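Local coordinates for protein pngf-ii (Elizabethkingia meningoseptica, PDB 4R4X) that probably cleaves N-linked glycans from glycoproteins and glycopeptides, as expected of a bacterial peptide:N-glycosidase related to PNGase F, at residues 218-223 / 343-348. Numbering follows the deposited sequence.
Sequences LKKVKI and EILIGA
Val221 and Lys219 each pair through both backbone N-H and C=O with a residue of the neighbouring strand, Ile344 and Ile346 respectively, so that 218-222 and 343-348 run antiparallel. The four bonds are nearly straight at the hydrogen; that from Val221 N to Ile344 O measures 2.9 Å. Between these pairs, Lys220 and Leu345 form a non-hydrogen-bonded pair, with both side chains on the face that also carries Glu343. Followed outward, Lys220 CB lies 3.9 Å from Glu343 OE2, and Lys220 CG presses on Leu345 CD2 at 3.4 Å, a tight fit between two side chains lying side by side. Lys220 CD passes the Glu343 carboxylate, and Lys220 CE comes 3.7 Å from Glu343 OE2. The chain bends at chi3 (-57°), and Lys220 NZ ends 4.5 Å from Glu343 OE2, too far for a salt bridge. A long lysine suits this place, since its methylenes shield Leu345 while its ammonium stays at the surface.

On the opposite face, Val221 directs CG2 between the two isoleucines, 3.4 Å from Ile344 CG1 and 3.5 Å from Ile346 CG2. Ile344 CG1 sits between its backbone N and carbonyl carbon (chi1 68°), which brings it to this methyl, and Ile344 CD1 reaches on to Ile223 CG1. Beta-branched residues suit an extended backbone and here fill the interior between two sheets: Ile346 also touches Val190 of strand 186-196, and Ile223 touches Leu364 of strand 358-367. Leu218 CD1 lies against the backbone, 3.6 Å from Gly347 CA, as glycine has no CB in the way. The two strands belong to the region related to the N-terminal domain of PNGase F. Their backbone bonds set the register, apolar branches join sheet to sheet, and the Lys220-Glu343 pair probably adds only a modest electrostatic attraction at the solvent-exposed surface.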
loop_
_atom_site.group_PDB
_atom_site.type_symbol
_atom_site.label_atom_id
_atom_site.label_comp_id
_atom_site.label_asym_id
_atom_site.label_seq_id
_atom_site.Cartn_x
_atom_site.Cartn_y
_atom_site.Cartn_z
ATOM N N LEU A 218 -1.368 -11.489 -16.413
ATOM C CA LEU A 218 -2.213 -12.125 -15.392
ATOM C C LEU A 218 -1.454 -13.236 -14.674
ATOM O O LEU A 218 -0.702 -13.958 -15.304
ATOM C CB LEU A 218 -3.431 -12.740 -16.081
ATOM C CG LEU A 218 -4.569 -13.175 -15.160
ATOM C CD1 LEU A 218 -5.326 -11.953 -14.702
ATOM C CD2 LEU A 218 -5.558 -14.112 -15.844
ATOM N N LYS A 219 -1.657 -13.381 -13.371
ATOM C CA LYS A 219 -1.136 -14.548 -12.671
ATOM C C LYS A 219 -2.052 -14.958 -11.535
ATOM O O LYS A 219 -2.986 -14.228 -11.170
ATOM C CB LYS A 219 0.286 -14.317 -12.160
ATOM C CG LYS A 219 0.440 -13.256 -11.107
ATOM C CD LYS A 219 1.733 -13.401 -10.281
ATOM C CE LYS A 219 2.978 -13.545 -11.119
ATOM N NZ LYS A 219 4.209 -13.592 -10.286
ATOM N N LYS A 220 -1.787 -16.142 -10.998
ATOM C CA LYS A 220 -2.479 -16.615 -9.809
ATOM C C LYS A 220 -1.610 -16.286 -8.606
ATOM O O LYS A 220 -0.381 -16.510 -8.632
ATOM C CB LYS A 220 -2.717 -18.125 -9.866
ATOM C CG LYS A 220 -3.724 -18.584 -10.895
ATOM C CD LYS A 220 -4.141 -20.047 -10.709
ATOM C CE LYS A 220 -2.932 -20.977 -10.735
ATOM N NZ LYS A 220 -3.262 -22.374 -11.163
ATOM N N VAL A 221 -2.214 -15.717 -7.570
ATOM C CA VAL A 221 -1.499 -15.436 -6.336
ATOM C C VAL A 221 -2.318 -15.895 -5.125
ATOM O O VAL A 221 -3.540 -15.733 -5.092
ATOM C CB VAL A 221 -1.108 -13.939 -6.180
ATOM C CG1 VAL A 221 -0.308 -13.471 -7.372
ATOM C CG2 VAL A 221 -2.319 -13.051 -6.022
ATOM N N LYS A 222 -1.639 -16.475 -4.139
ATOM C CA LYS A 222 -2.316 -16.947 -2.952
ATOM C C LYS A 222 -2.369 -15.842 -1.886
ATOM O O LYS A 222 -1.363 -15.297 -1.505
ATOM C CB LYS A 222 -1.650 -18.221 -2.408
ATOM C CG LYS A 222 -2.335 -18.755 -1.147
ATOM C CD LYS A 222 -3.858 -18.860 -1.298
ATOM C CE LYS A 222 -4.517 -19.627 -0.154
ATOM N NZ LYS A 222 -4.505 -18.844 1.114
ATOM N N ILE A 223 -3.572 -15.500 -1.450
ATOM C CA ILE A 223 -3.792 -14.485 -0.432
ATOM C C ILE A 223 -4.123 -15.174 0.874
ATOM O O ILE A 223 -5.047 -15.992 0.915
ATOM C CB ILE A 223 -4.989 -13.585 -0.796
ATOM C CG1 ILE A 223 -4.827 -13.034 -2.219
ATOM C CG2 ILE A 223 -5.172 -12.465 0.235
ATOM C CD1 ILE A 223 -3.590 -12.175 -2.396
ATOM N N GLU A 343 -6.909 -18.182 -3.611
ATOM C CA GLU A 343 -5.978 -18.093 -4.719
ATOM C C GLU A 343 -6.707 -17.279 -5.792
ATOM O O GLU A 343 -7.734 -17.713 -6.343
ATOM C CB GLU A 343 -5.572 -19.485 -5.223
ATOM C CG GLU A 343 -4.546 -19.421 -6.346
ATOM C CD GLU A 343 -3.950 -20.788 -6.682
ATOM O OE1 GLU A 343 -4.687 -21.801 -6.633
ATOM O OE2 GLU A 343 -2.746 -20.831 -6.998
ATOM N N ILE A 344 -6.214 -16.082 -6.060
ATOM C CA ILE A 344 -6.922 -15.150 -6.954
ATOM C C ILE A 344 -6.203 -15.032 -8.273
ATOM O O ILE A 344 -4.974 -15.193 -8.325
ATOM C CB ILE A 344 -7.041 -13.753 -6.321
ATOM C CG1 ILE A 344 -5.667 -13.071 -6.194
ATOM C CG2 ILE A 344 -7.730 -13.864 -4.981
ATOM C CD1 ILE A 344 -5.684 -11.679 -5.579
ATOM N N LEU A 345 -6.966 -14.794 -9.334
ATOM C CA LEU A 345 -6.414 -14.349 -10.596
ATOM C C LEU A 345 -6.350 -12.817 -10.557
ATOM O O LEU A 345 -7.399 -12.154 -10.498
ATOM C CB LEU A 345 -7.297 -14.788 -11.766
ATOM C CG LEU A 345 -7.361 -16.296 -12.018
ATOM C CD1 LEU A 345 -8.539 -16.639 -12.920
ATOM C CD2 LEU A 345 -6.063 -16.776 -12.653
ATOM N N ILE A 346 -5.128 -12.288 -10.627
ATOM C CA ILE A 346 -4.861 -10.845 -10.556
ATOM C C ILE A 346 -4.057 -10.394 -11.779
ATOM O O ILE A 346 -3.114 -11.071 -12.218
ATOM C CB ILE A 346 -4.178 -10.436 -9.229
ATOM C CG1 ILE A 346 -3.834 -8.929 -9.208
ATOM C CG2 ILE A 346 -2.907 -11.242 -8.981
ATOM C CD1 ILE A 346 -3.596 -8.391 -7.815
ATOM N N GLY A 347 -4.468 -9.267 -12.358
ATOM C CA GLY A 347 -3.860 -8.802 -13.596
ATOM C C GLY A 347 -3.677 -7.314 -13.692
ATOM O O GLY A 347 -4.165 -6.540 -12.870
ATOM N N ALA A 348 -2.927 -6.922 -14.710
ATOM C CA ALA A 348 -2.755 -5.521 -15.011
ATOM C C ALA A 348 -2.973 -5.355 -16.503
ATOM O O ALA A 348 -2.612 -6.232 -17.284
ATOM C CB ALA A 348 -1.371 -5.073 -14.605
#